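Local coordinates for acetoin utilization protein (Exiguobacterium sibiricum, PDB 2Q04) that is probably a GNAT-family acetyltransferase with a role in acetoin utilization, although its substrate is not established, at residues 151-154 and 155-158; 158-162 and 163-167. All blocks are in the same frame, centred on the assembly; numbering follows the deposited sequence.

Contact 1. Residues 151-154 and 155-158; sequences DYRK and IMEK. With EDO (1,2-ethanediol), chain J.
Two successive turns of helix 149-162, an amphipathic helix lying against the sheet of this probable GNAT-family acetyltransferase, are tied by an i to i+4 salt bridge between Arg153 and Glu157. The backbone supplies the regular alpha-helical ladder, in which Ile155 N, Met156 N, Glu157 N and Lys158 N donate to the carbonyls four residues earlier; Met156 N to Tyr152 O is the shortest, at 2.8 Å. Arg153 starts with CG anti to its own N (chi1 161°) and then bends at chi2, which carries the guanidinium along the helix instead of out into solvent. Its side edge, NE and NH2 together, closes on one carboxylate oxygen: NE and NH2 each lie 3.1 Å from Glu157 OE1. Both come from the same face of the carboxylate, well above its plane, and the two flat groups are turned 46° apart, so this is not the coplanar two-oxygen pairing. The remaining nitrogen, NH1, bonds to Ala180 O, in the segment leading into strand 182-187 of the same chain, so the guanidinium is held between the helix and that segment. Arginine suits the place because its long apolar stem also packs: CD is 3.7 Å from the methyl CE of buried Met156, a selenomethionine whose flexible chain fills the side facing Cys182 and Trp140. On the outer surface Lys154 extends toward solvent. On the side that carries Trp140, the ring of Tyr152, stacked on that tryptophan, crosses Met156 obliquely, CE1 of Tyr152 resting 3.9 Å from Met156 CB.

Contact 2. Residues 158-162 and 163-167; sequences KMMNH and GGLVF
The amide of Asn161 and the backbone of Leu165 face each other across the C-terminal end of helix 149-162, where a Schellman motif turns the chain toward strand 166-168. Asn161 has CG anti to its own carbonyl carbon (chi1 -70°), and this swings the amide to the side where the departing chain passes. ND2 then meets Leu165 O at 2.7 Å, with the oxygen lying nearly in the amide plane and the donor in the plane of the carbonyl, an almost flat and well-directed bond. Asn161 CA adds a C-H...O contact to the same oxygen, 3.2 Å away. Asparagine fits here because its short side chain ends in an N-H donor that can reach the carbonyl of Leu165, in the chain that has turned away from the helix.

Met160 and Leu165 meet at their bases, CB to CB at 4.1 Å, before both side chains run on to Leu98 of strand 95-103; flexible and branched apolar chains are well placed in this buried space. The backbone oxygen of Met160 takes two N-H groups from opposite faces of its plane, Gly163 N at 2.9 Å and Leu165 N at 3.1 Å. Gly164 N binds Asn161 O at 2.9 Å. Gly164 has a positive phi of 98°, at which a side chain would be pressed against the preceding carbonyl oxygen, so glycine is the natural residue at this point of the reversal.

Carbonyls at the end of a helix lack the next turn's N-H groups. Here the two of Met160 and Asn161 are satisfied by the chain that folds back over them, while the asparagine amide secures the carbonyl of Leu165 on the way to strand 166-168.

How the contacts relate
Contact 1 comes first along the chain and contact 2 follows directly, the two sharing Lys158, with their centres 10 Å apart on the same side of the chain's centre. Both use helix 149-162: residues 151-158 are its middle turns, while 158-167 take it through its end into strand 166-168. That strand pairs antiparallel with strand 182-187, against which the helix also packs. The reversal at the helix end brings the end of contact 2 back to contact 1, where Phe167 CB lies 3.5 Å from Glu157 OE2 and the ring also borders Arg153. Helix, turn and edge strand therefore form one continuous unit at the rim of the sheet.

Contact 1. Residues 151-154 and 155-158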
loop_
_atom_site.group_PDB
_atom_site.type_symbol
_atom_site.label_atom_id
_atom_site.label_comp_id
_atom_site.label_asym_id
_atom_site.label_seq_id
_atom_site.Cartn_x
_atom_site.Cartn_y
_atom_site.Cartn_z
ATOM N N ASP A 151 -1.796 13.400 14.479
ATOM C CA ASP A 151 -0.506 12.758 14.789
ATOM C C ASP A 151 -0.361 11.498 13.957
ATOM O O ASP A 151 0.712 11.219 13.417
ATOM C CB ASP A 151 -0.421 12.422 16.278
ATOM C CG ASP A 151 -0.543 13.645 17.155
ATOM O OD1 ASP A 151 -0.405 14.771 16.627
ATOM O OD2 ASP A 151 -0.801 13.486 18.364
ATOM N N TYR A 152 -1.456 10.746 13.836
ATOM C CA TYR A 152 -1.467 9.539 13.022
ATOM C C TYR A 152 -1.163 9.877 11.581
ATOM O O TYR A 152 -0.355 9.224 10.942
ATOM C CB TYR A 152 -2.834 8.842 13.095
ATOM C CG TYR A 152 -2.840 7.501 12.412
ATOM C CD1 TYR A 152 -2.892 7.406 11.019
ATOM C CD2 TYR A 152 -2.699 6.325 13.146
ATOM C CE1 TYR A 152 -2.835 6.177 10.376
ATOM C CE2 TYR A 152 -2.645 5.084 12.513
ATOM C CZ TYR A 152 -2.717 5.020 11.123
ATOM O OH TYR A 152 -2.659 3.802 10.486
ATOM N N ARG A 153 -1.850 10.889 11.068
ATOM C CA ARG A 153 -1.669 11.331 9.689
ATOM C C ARG A 153 -0.228 11.749 9.406
ATOM O O ARG A 153 0.353 11.349 8.400
ATOM C CB ARG A 153 -2.641 12.487 9.372
ATOM C CG ARG A 153 -2.262 13.351 8.133
ATOM C CD ARG A 153 -2.268 12.553 6.843
ATOM N NE ARG A 153 -1.684 13.314 5.739
ATOM C CZ ARG A 153 -2.354 14.188 4.974
ATOM N NH1 ARG A 153 -3.639 14.405 5.164
ATOM N NH2 ARG A 153 -1.728 14.834 4.007
ATOM N N LYS A 154 0.349 12.532 10.309
ATOM C CA LYS A 154 1.718 13.012 10.149
ATOM C C LYS A 154 2.719 11.854 10.126
ATOM O O LYS A 154 3.609 11.813 9.273
ATOM C CB LYS A 154 2.047 14.007 11.262
ATOM C CG LYS A 154 1.245 15.342 11.151
ATOM C CD LYS A 154 1.144 16.078 12.501
ATOM C CE LYS A 154 0.123 17.212 12.436
ATOM N NZ LYS A 154 -0.138 17.832 13.768
ATOM N N ILE A 155 2.517 10.883 11.012
ATOM C CA ILE A 155 3.384 9.699 11.092
ATOM C C ILE A 155 3.205 8.802 9.875
ATOM O O ILE A 155 4.169 8.349 9.292
ATOM C CB ILE A 155 3.093 8.894 12.387
ATOM C CG1 ILE A 155 3.498 9.724 13.614
ATOM C CG2 ILE A 155 3.843 7.581 12.375
ATOM C CD1 ILE A 155 2.858 9.273 14.906
HETATM N N MSE A 156 1.965 8.555 9.503
HETATM C CA MSE A 156 1.671 7.705 8.376
HETATM C C MSE A 156 2.206 8.307 7.079
HETATM O O MSE A 156 2.638 7.582 6.182
HETATM C CB MSE A 156 0.168 7.471 8.275
HETATM C CG MSE A 156 -0.253 6.634 7.084
HETATM SE SE MSE A 156 -0.436 7.685 5.450
HETATM C CE MSE A 156 -1.866 8.955 6.043
ATOM N N GLU A 157 2.175 9.633 6.973
ATOM C CA GLU A 157 2.620 10.293 5.735
ATOM C C GLU A 157 4.124 10.206 5.589
ATOM O O GLU A 157 4.622 9.910 4.514
ATOM C CB GLU A 157 2.150 11.757 5.670
ATOM C CG GLU A 157 2.254 12.379 4.254
ATOM C CD GLU A 157 1.902 13.886 4.224
ATOM O OE1 GLU A 157 1.144 14.345 5.104
ATOM O OE2 GLU A 157 2.385 14.599 3.310
ATOM N N LYS A 158 4.843 10.405 6.690
ATOM C CA LYS A 158 6.289 10.300 6.682
ATOM C C LYS A 158 6.749 8.849 6.416
ATOM O O LYS A 158 7.786 8.631 5.781
ATOM C CB LYS A 158 6.855 10.869 7.985
ATOM C CG LYS A 158 6.633 12.414 8.094
ATOM C CD LYS A 158 6.956 12.980 9.486
ATOM C CE LYS A 158 8.430 13.355 9.632
ATOM N NZ LYS A 158 8.654 14.284 10.795
HETATM C C1 EDO J . -3.482 2.064 8.626
HETATM O O1 EDO J . -2.830 3.146 7.921
HETATM C C2 EDO J . -4.052 1.061 7.643
HETATM O O2 EDO J . -5.055 0.277 8.285
#

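Contact 2. Residues 158-162 and 163-167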
loop_
_atom_site.group_PDB
_atom_site.type_symbol
_atom_site.label_atom_id
_atom_site.label_comp_id
_atom_site.label_asym_id
_atom_site.label_seq_id
_atom_site.Cartn_x
_atom_site.Cartn_y
_atom_site.Cartn_z
ATOM N N LYS A 158 4.843 10.405 6.690
ATOM C CA LYS A 158 6.289 10.300 6.682
ATOM C C LYS A 158 6.749 8.849 6.416
ATOM O O LYS A 158 7.786 8.631 5.781
ATOM C CB LYS A 158 6.855 10.869 7.985
ATOM C CG LYS A 158 6.633 12.414 8.094
ATOM C CD LYS A 158 6.956 12.980 9.486
ATOM C CE LYS A 158 8.430 13.355 9.632
ATOM N NZ LYS A 158 8.654 14.284 10.795
HETATM N N MSE A 159 5.932 7.874 6.829
HETATM C CA MSE A 159 6.194 6.489 6.507
HETATM C C MSE A 159 6.115 6.294 5.026
HETATM O O MSE A 159 7.002 5.705 4.423
HETATM C CB MSE A 159 5.189 5.581 7.182
HETATM C CG MSE A 159 5.430 4.130 6.882
HETATM SE SE MSE A 159 4.067 3.000 7.495
HETATM C CE MSE A 159 2.724 3.483 6.298
HETATM N N MSE A 160 5.011 6.766 4.435
HETATM C CA MSE A 160 4.783 6.653 2.987
HETATM C C MSE A 160 5.881 7.396 2.193
HETATM O O MSE A 160 6.304 6.944 1.138
HETATM C CB MSE A 160 3.414 7.212 2.630
HETATM C CG MSE A 160 2.234 6.355 3.121
HETATM SE SE MSE A 160 2.194 4.565 2.275
HETATM C CE MSE A 160 0.358 3.936 2.928
ATOM N N ASN A 161 6.339 8.520 2.726
ATOM C CA ASN A 161 7.413 9.285 2.098
ATOM C C ASN A 161 8.672 8.452 1.945
ATOM O O ASN A 161 9.344 8.535 0.942
ATOM C CB ASN A 161 7.715 10.561 2.897
ATOM C CG ASN A 161 6.572 11.616 2.807
ATOM O OD1 ASN A 161 6.496 12.528 3.619
ATOM N ND2 ASN A 161 5.720 11.488 1.801
ATOM N N HIS A 162 8.956 7.607 2.939
ATOM C CA HIS A 162 10.128 6.728 2.885
ATOM C C HIS A 162 10.028 5.745 1.709
ATOM O O HIS A 162 11.032 5.333 1.164
ATOM C CB HIS A 162 10.306 5.954 4.210
ATOM C CG HIS A 162 10.956 6.758 5.301
ATOM N ND1 HIS A 162 10.287 7.138 6.446
ATOM C CD2 HIS A 162 12.217 7.239 5.425
ATOM C CE1 HIS A 162 11.107 7.823 7.225
ATOM N NE2 HIS A 162 12.283 7.903 6.627
ATOM N N GLY A 163 8.804 5.390 1.322
ATOM C CA GLY A 163 8.583 4.499 0.174
ATOM C C GLY A 163 8.554 5.248 -1.159
ATOM O O GLY A 163 8.377 4.645 -2.210
ATOM N N GLY A 164 8.689 6.574 -1.100
ATOM C CA GLY A 164 8.708 7.402 -2.306
ATOM C C GLY A 164 7.372 8.058 -2.630
ATOM O O GLY A 164 7.278 8.831 -3.581
ATOM N N LEU A 165 6.335 7.734 -1.856
ATOM C CA LEU A 165 5.012 8.335 -2.060
ATOM C C LEU A 165 4.955 9.756 -1.478
ATOM O O LEU A 165 5.466 10.012 -0.398
ATOM C CB LEU A 165 3.899 7.464 -1.434
ATOM C CG LEU A 165 3.504 6.223 -2.249
ATOM C CD1 LEU A 165 4.496 5.102 -2.030
ATOM C CD2 LEU A 165 2.107 5.764 -1.901
ATOM N N VAL A 166 4.293 10.657 -2.207
ATOM C CA VAL A 166 4.140 12.042 -1.804
ATOM C C VAL A 166 2.673 12.437 -1.869
ATOM O O VAL A 166 1.948 11.965 -2.728
ATOM C CB VAL A 166 4.927 12.990 -2.795
ATOM C CG1 VAL A 166 5.017 14.381 -2.250
ATOM C CG2 VAL A 166 6.300 12.445 -3.076
ATOM N N PHE A 167 2.254 13.344 -0.976
ATOM C CA PHE A 167 0.883 13.831 -0.948
ATOM C C PHE A 167 0.539 14.593 -2.215
ATOM O O PHE A 167 1.346 15.376 -2.713
ATOM C CB PHE A 167 0.678 14.734 0.252
ATOM C CG PHE A 167 -0.632 15.443 0.251
ATOM C CD1 PHE A 167 -1.731 14.883 0.858
ATOM C CD2 PHE A 167 -0.767 16.685 -0.369
ATOM C CE1 PHE A 167 -2.943 15.541 0.861
ATOM C CE2 PHE A 167 -1.969 17.342 -0.369
ATOM C CZ PHE A 167 -3.058 16.780 0.250
#